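Local coordinates for MaoC family protein (Mycobacterium tuberculosis H37Rv, PDB 3KHP) that probably dehydrates (3R)-3-hydroxyacyl thioesters to the corresponding enoyl thioesters, at residues Ala188-Pro193 and Thr273-Thr278; Pro179-Arg184 and Val284-Val289. All coordinates share one frame; numbering follows the deposited sequence. Where two conformers were deposited one is given.

In the fold
From the N terminus the chain first lays down the strands that begin the antiparallel sheet. After strand 152-162 it runs through a loop that contains Pro179-Arg184, and then enters strand 188-192. Helix 231-245 and strand 254-261 follow before strand 271-279 comes back beside strand 188-192. This pairing is contact 1, with 79 residues between its segments. The next strand, 282-289, turns back along 271-279 and meets the loop in contact 2, which closes 99 residues. Contact 1 is therefore nested inside contact 2. Their centres lie about 9 Å apart. Together they fasten the edge strand and the loop before it to one hairpin.

Contact 1 of 2, residues Ala188-Pro193 and Thr273-Thr278; sequences ARIDMP and TVIWRT
In the MaoC-like half, strand 188-192, outermost at its end of the antiparallel sheet within this chain, pairs with strand 271-279. This sheet packed on helix 231-245 is consistent with the hot dog fold of the MaoC family. Four backbone hydrogen bonds join the two strands. Ala188 and Ile275 form one hydrogen-bonded pair. Ile275 N gives a bond of 2.8 Å to Ala188 O, while the return bond from Ala188 N to Ile275 O is weak at 3.3 Å. Ile190 and Thr273 form the second such pair. Ile190 N reaches Thr273 O at 3.0 Å in an almost straight bond, 175° at the hydrogen. Thr273 N bonds back to Ile190 O at 2.9 Å. Ile190 O also accepts from a water, which accepts from Thr273 OG1 at 2.7 Å. That hydroxyl has a further partner in Thr287 OG1 on the next strand.

Arg189 and Val274, side by side, make the non-hydrogen-bonded pair between these two. CG of Arg189 is anti to its backbone N (chi1 -168°), and the chain bends at chi3. In this one of two deposited conformers, which makes the contact provisional, the guanidinium comes over the valine methyl, with Arg189 CZ 3.4 Å from Val274 CG1. This is van der Waals contact over the centre of one guanidinium face. Arg189 NH1 has a long, weak ion pair with Glu288. The side of Ala188, Ile190 and Ile275 turns to helix 231-245, where Ala188 touches Glu245 and Ile275 touches Leu242. Ile190 CG1 and Ile275 CD1 pack there at 4.3 Å.

Strand 188-192 is thus held mainly by main-chain bonds, three good and one, from Ala188 N at its start, weak. The water links the two strands once more at the Ile190-Thr273 pair.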
loop_
_atom_site.group_PDB
_atom_site.type_symbol
_atom_site.label_atom_id
_atom_site.label_comp_id
_atom_site.label_asym_id
_atom_site.label_seq_id
_atom_site.Cartn_x
_atom_site.Cartn_y
_atom_site.Cartn_z
ATOM N N ALA A 188 18.969 -23.647 -0.595
ATOM C CA ALA A 188 19.007 -22.183 -0.613
ATOM C C ALA A 188 18.231 -21.611 0.565
ATOM O O ALA A 188 17.211 -22.175 1.003
ATOM C CB ALA A 188 18.475 -21.648 -1.940
ATOM N N ARG A 189 18.790 -20.545 1.125
ATOM C CA ARG A 189 18.158 -19.784 2.180
ATOM C C ARG A 189 18.052 -18.331 1.718
ATOM O O ARG A 189 19.068 -17.666 1.538
ATOM C CB ARG A 189 18.965 -19.888 3.471
ATOM C CG ARG A 189 18.232 -19.357 4.698
ATOM C CD ARG A 189 19.103 -19.412 5.950
ATOM N NE ARG A 189 19.175 -20.761 6.500
ATOM C CZ ARG A 189 18.350 -21.237 7.428
ATOM N NH1 ARG A 189 17.376 -20.466 7.929
ATOM N NH2 ARG A 189 18.497 -22.484 7.853
ATOM N N ILE A 190 16.815 -17.865 1.522
ATOM C CA ILE A 190 16.552 -16.514 1.077
ATOM C C ILE A 190 15.900 -15.739 2.205
ATOM O O ILE A 190 14.773 -16.016 2.570
ATOM C CB ILE A 190 15.665 -16.497 -0.141
ATOM C CG1 ILE A 190 16.133 -17.546 -1.136
ATOM C CG2 ILE A 190 15.606 -15.064 -0.764
ATOM C CD1 ILE A 190 17.541 -17.352 -1.612
ATOM N N ASP A 191 16.654 -14.804 2.779
ATOM C CA ASP A 191 16.150 -13.883 3.773
ATOM C C ASP A 191 15.440 -12.704 3.144
ATOM O O ASP A 191 15.943 -12.081 2.208
ATOM C CB ASP A 191 17.287 -13.357 4.633
ATOM C CG ASP A 191 17.818 -14.397 5.585
ATOM O OD1 ASP A 191 17.182 -15.450 5.704
ATOM O OD2 ASP A 191 18.876 -14.170 6.206
ATOM N N MET A 192 14.261 -12.391 3.666
ATOM C CA MET A 192 13.520 -11.229 3.226
ATOM C C MET A 192 13.083 -10.460 4.455
ATOM O O MET A 192 12.368 -10.968 5.315
ATOM C CB MET A 192 12.313 -11.643 2.412
ATOM C CG MET A 192 12.609 -12.295 1.093
ATOM S SD MET A 192 13.093 -11.123 -0.157
ATOM C CE MET A 192 13.038 -12.189 -1.619
ATOM N N PRO A 193 13.536 -9.231 4.574
ATOM C CA PRO A 193 13.110 -8.487 5.752
ATOM C C PRO A 193 11.701 -7.988 5.565
ATOM O O PRO A 193 11.212 -7.975 4.454
ATOM C CB PRO A 193 14.104 -7.321 5.819
ATOM C CG PRO A 193 14.670 -7.199 4.526
ATOM C CD PRO A 193 14.629 -8.554 3.851
ATOM N N THR A 273 13.294 -18.022 4.031
ATOM C CA THR A 273 12.697 -19.100 3.296
ATOM C C THR A 273 13.763 -20.114 2.857
ATOM O O THR A 273 14.640 -19.803 2.061
ATOM C CB THR A 273 11.941 -18.568 2.140
ATOM O OG1 THR A 273 10.961 -17.682 2.650
ATOM C CG2 THR A 273 11.242 -19.670 1.411
ATOM N N VAL A 274 13.673 -21.309 3.424
ATOM C CA VAL A 274 14.603 -22.391 3.171
ATOM C C VAL A 274 14.010 -23.356 2.177
ATOM O O VAL A 274 12.894 -23.821 2.334
ATOM C CB VAL A 274 15.011 -23.150 4.469
ATOM C CG1 VAL A 274 16.047 -22.355 5.198
ATOM C CG2 VAL A 274 13.809 -23.449 5.374
ATOM N N ILE A 275 14.772 -23.638 1.138
ATOM C CA ILE A 275 14.248 -24.299 -0.024
ATOM C C ILE A 275 15.090 -25.549 -0.317
ATOM O O ILE A 275 16.296 -25.563 -0.064
ATOM C CB ILE A 275 14.283 -23.354 -1.225
ATOM C CG1 ILE A 275 13.536 -22.038 -0.905
ATOM C CG2 ILE A 275 13.703 -24.038 -2.460
ATOM C CD1 ILE A 275 13.682 -20.958 -1.985
ATOM N N TRP A 276 14.437 -26.585 -0.845
ATOM C CA TRP A 276 15.093 -27.817 -1.253
ATOM C C TRP A 276 14.567 -28.163 -2.608
ATOM O O TRP A 276 13.347 -28.387 -2.741
ATOM C CB TRP A 276 14.728 -28.985 -0.324
ATOM C CG TRP A 276 15.304 -28.947 1.035
ATOM C CD1 TRP A 276 16.407 -29.612 1.469
ATOM C CD2 TRP A 276 14.798 -28.238 2.163
ATOM N NE1 TRP A 276 16.632 -29.349 2.801
ATOM C CE2 TRP A 276 15.655 -28.504 3.247
ATOM C CE3 TRP A 276 13.707 -27.398 2.367
ATOM C CZ2 TRP A 276 15.453 -27.957 4.500
ATOM C CZ3 TRP A 276 13.511 -26.869 3.622
ATOM C CH2 TRP A 276 14.371 -27.147 4.666
ATOM N N ARG A 277 15.450 -28.210 -3.610
ATOM C CA ARG A 277 15.080 -28.713 -4.932
ATOM C C ARG A 277 14.958 -30.229 -4.853
ATOM O O ARG A 277 15.872 -30.918 -4.416
ATOM C CB ARG A 277 16.115 -28.314 -5.992
ATOM C CG ARG A 277 16.071 -26.842 -6.341
ATOM C CD ARG A 277 17.180 -26.461 -7.291
ATOM N NE ARG A 277 17.030 -25.090 -7.771
ATOM C CZ ARG A 277 17.562 -24.028 -7.176
ATOM N NH1 ARG A 277 18.288 -24.167 -6.070
ATOM N NH2 ARG A 277 17.372 -22.823 -7.693
ATOM N N THR A 278 13.825 -30.754 -5.249
ATOM C CA THR A 278 13.606 -32.180 -5.082
ATOM C C THR A 278 13.604 -32.937 -6.398
ATOM O O THR A 278 14.084 -34.030 -6.465
ATOM C CB THR A 278 12.281 -32.466 -4.301
ATOM O OG1 THR A 278 11.175 -31.957 -5.038
ATOM C CG2 THR A 278 12.325 -31.844 -2.930
HETATM O O HOH W 1 12.142 -15.217 2.737
#

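Contact 2 of 2, residues Pro179-Arg184 and Val284-Val289; sequences PEFPDR and VFRTEV
Phe181 carries CG beside its backbone N and anti to its carbonyl carbon (chi1 -80°), which swings the ring from the loop onto strand 282-289. Arg286 starts off in the same staggered position, and its chain bends at chi3 (-101°), so that the guanidinium folds back over that ring. The two flat groups stack with their planes 27° apart. Arg286 CZ stands 4.3 Å from the centroid of the Phe181 ring, close to the ring normal, which makes this a cation-pi contact. Arg286 NH1 sits over the middle of the face. The positive charge probably gains from the ring's electrons, and it has a long, weak ion pair with Asp302 besides.

The opposite face of the ring rests on Val284. Val284 CB makes a CH-pi contact, 4.2 Å from the Phe181 centroid, and Val284 CG2 touches Phe181 CD1 at 3.6 Å. The ring is therefore clamped between valine and arginine. Its edge meets the strand backbone, with Phe181 CZ 3.3 Å from Phe285 O. Val284 also serves the prolines of the loop. Its CG1 meets Pro179 CB at 3.9 Å, and its CG2 meets Pro182 CD at 3.9 Å.

In the sheet, Val284 and Arg286 also pack on Trp276 and Val274 of strand 271-279, and Trp276 meets the Phe181 ring edge-to-face. Pro179 touches Asp303 of strand 298-308, the neighbour on the other flank. Phe285 leaves the strand on the side away from the loop, and its side chain touches Ala238 and Leu242 of helix 231-245, so strand 282-289 lies between loop and helix.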
loop_
_atom_site.group_PDB
_atom_site.type_symbol
_atom_site.label_atom_id
_atom_site.label_comp_id
_atom_site.label_asym_id
_atom_site.label_seq_id
_atom_site.Cartn_x
_atom_site.Cartn_y
_atom_site.Cartn_z
ATOM N N PRO A 179 4.388 -32.859 2.581
ATOM C CA PRO A 179 5.522 -33.064 1.683
ATOM C C PRO A 179 6.729 -33.624 2.411
ATOM O O PRO A 179 6.927 -33.344 3.595
ATOM C CB PRO A 179 5.834 -31.653 1.164
ATOM C CG PRO A 179 4.617 -30.849 1.440
ATOM C CD PRO A 179 4.043 -31.435 2.693
ATOM N N GLU A 180 7.506 -34.415 1.677
ATOM C CA GLU A 180 8.752 -35.023 2.139
ATOM C C GLU A 180 9.848 -33.951 2.066
ATOM O O GLU A 180 10.061 -33.332 1.013
ATOM C CB GLU A 180 9.110 -36.223 1.225
ATOM C CG GLU A 180 10.243 -37.182 1.702
ATOM C CD GLU A 180 11.009 -37.897 0.541
ATOM O OE1 GLU A 180 12.147 -38.376 0.775
ATOM O OE2 GLU A 180 10.495 -37.986 -0.602
ATOM N N PHE A 181 10.506 -33.725 3.195
ATOM C CA PHE A 181 11.639 -32.833 3.266
ATOM C C PHE A 181 12.883 -33.680 3.325
ATOM O O PHE A 181 13.062 -34.420 4.282
ATOM C CB PHE A 181 11.565 -31.926 4.498
ATOM C CG PHE A 181 10.654 -30.752 4.304
ATOM C CD1 PHE A 181 11.137 -29.557 3.780
ATOM C CD2 PHE A 181 9.298 -30.855 4.588
ATOM C CE1 PHE A 181 10.289 -28.480 3.582
ATOM C CE2 PHE A 181 8.462 -29.779 4.386
ATOM C CZ PHE A 181 8.961 -28.593 3.873
ATOM N N PRO A 182 13.745 -33.570 2.303
ATOM C CA PRO A 182 14.994 -34.315 2.265
ATOM C C PRO A 182 15.789 -34.132 3.528
ATOM O O PRO A 182 15.753 -33.051 4.128
ATOM C CB PRO A 182 15.744 -33.688 1.092
ATOM C CG PRO A 182 14.680 -33.154 0.207
ATOM C CD PRO A 182 13.581 -32.713 1.117
ATOM N N ASP A 183 16.501 -35.184 3.925
ATOM C CA ASP A 183 17.352 -35.121 5.099
ATOM C C ASP A 183 18.732 -34.632 4.676
ATOM O O ASP A 183 19.682 -35.430 4.504
ATOM C CB ASP A 183 17.442 -36.474 5.808
ATOM C CG ASP A 183 18.337 -36.430 7.034
ATOM O OD1 ASP A 183 18.427 -35.378 7.703
ATOM O OD2 ASP A 183 18.970 -37.468 7.332
ATOM N N ARG A 184 18.817 -33.313 4.501
ATOM C CA ARG A 184 20.065 -32.595 4.214
ATOM C C ARG A 184 19.849 -31.106 4.434
ATOM O O ARG A 184 18.743 -30.665 4.777
ATOM C CB ARG A 184 20.544 -32.847 2.780
ATOM C CG ARG A 184 19.610 -32.339 1.711
ATOM C CD ARG A 184 19.948 -32.970 0.375
ATOM N NE ARG A 184 18.869 -32.808 -0.599
ATOM C CZ ARG A 184 18.634 -31.682 -1.258
ATOM N NH1 ARG A 184 17.634 -31.594 -2.129
ATOM N NH2 ARG A 184 19.395 -30.628 -1.035
ATOM N N VAL A 284 10.417 -28.096 -2.194
ATOM C CA VAL A 284 9.717 -27.944 -0.949
ATOM C C VAL A 284 10.383 -26.847 -0.159
ATOM O O VAL A 284 11.539 -26.524 -0.422
ATOM C CB VAL A 284 9.656 -29.275 -0.130
ATOM C CG1 VAL A 284 8.825 -30.302 -0.876
ATOM C CG2 VAL A 284 11.059 -29.821 0.186
ATOM N N PHE A 285 9.666 -26.269 0.799
ATOM C CA PHE A 285 10.220 -25.177 1.588
ATOM C C PHE A 285 9.581 -24.950 2.944
ATOM O O PHE A 285 8.498 -25.425 3.236
ATOM C CB PHE A 285 10.169 -23.855 0.786
ATOM C CG PHE A 285 8.787 -23.257 0.684
ATOM C CD1 PHE A 285 8.369 -22.287 1.591
ATOM C CD2 PHE A 285 7.895 -23.685 -0.286
ATOM C CE1 PHE A 285 7.094 -21.726 1.505
ATOM C CE2 PHE A 285 6.628 -23.144 -0.371
ATOM C CZ PHE A 285 6.217 -22.162 0.524
ATOM N N ARG A 286 10.286 -24.191 3.767
ATOM C CA ARG A 286 9.710 -23.579 4.942
ATOM C C ARG A 286 10.118 -22.136 4.982
ATOM O O ARG A 286 11.143 -21.761 4.420
ATOM C CB ARG A 286 10.218 -24.223 6.217
ATOM C CG ARG A 286 9.814 -25.636 6.391
ATOM C CD ARG A 286 10.092 -26.127 7.833
ATOM N NE ARG A 286 11.308 -26.910 7.885
ATOM C CZ ARG A 286 11.379 -28.239 7.798
ATOM N NH1 ARG A 286 10.295 -28.997 7.671
ATOM N NH2 ARG A 286 12.567 -28.814 7.843
ATOM N N THR A 287 9.324 -21.345 5.699
ATOM C CA THR A 287 9.731 -20.004 6.091
ATOM C C THR A 287 9.802 -19.929 7.610
ATOM O O THR A 287 8.937 -20.454 8.268
ATOM C CB THR A 287 8.776 -19.001 5.506
ATOM O OG1 THR A 287 8.732 -19.217 4.087
ATOM C CG2 THR A 287 9.227 -17.592 5.800
ATOM N N GLU A 288 10.834 -19.281 8.141
ATOM C CA GLU A 288 11.083 -19.205 9.571
ATOM C C GLU A 288 11.550 -17.822 9.941
ATOM O O GLU A 288 12.021 -17.082 9.096
ATOM C CB GLU A 288 12.223 -20.155 10.011
ATOM C CG GLU A 288 12.334 -21.471 9.284
ATOM C CD GLU A 288 13.640 -22.280 9.581
ATOM O OE1 GLU A 288 14.754 -21.706 9.735
ATOM O OE2 GLU A 288 13.510 -23.523 9.626
ATOM N N VAL A 289 11.526 -17.524 11.223
ATOM C CA VAL A 289 12.129 -16.323 11.750
ATOM C C VAL A 289 13.236 -16.752 12.687
ATOM O O VAL A 289 12.957 -17.389 13.705
ATOM C CB VAL A 289 11.145 -15.502 12.553
ATOM C CG1 VAL A 289 11.852 -14.296 13.180
ATOM C CG2 VAL A 289 9.975 -15.119 11.685
#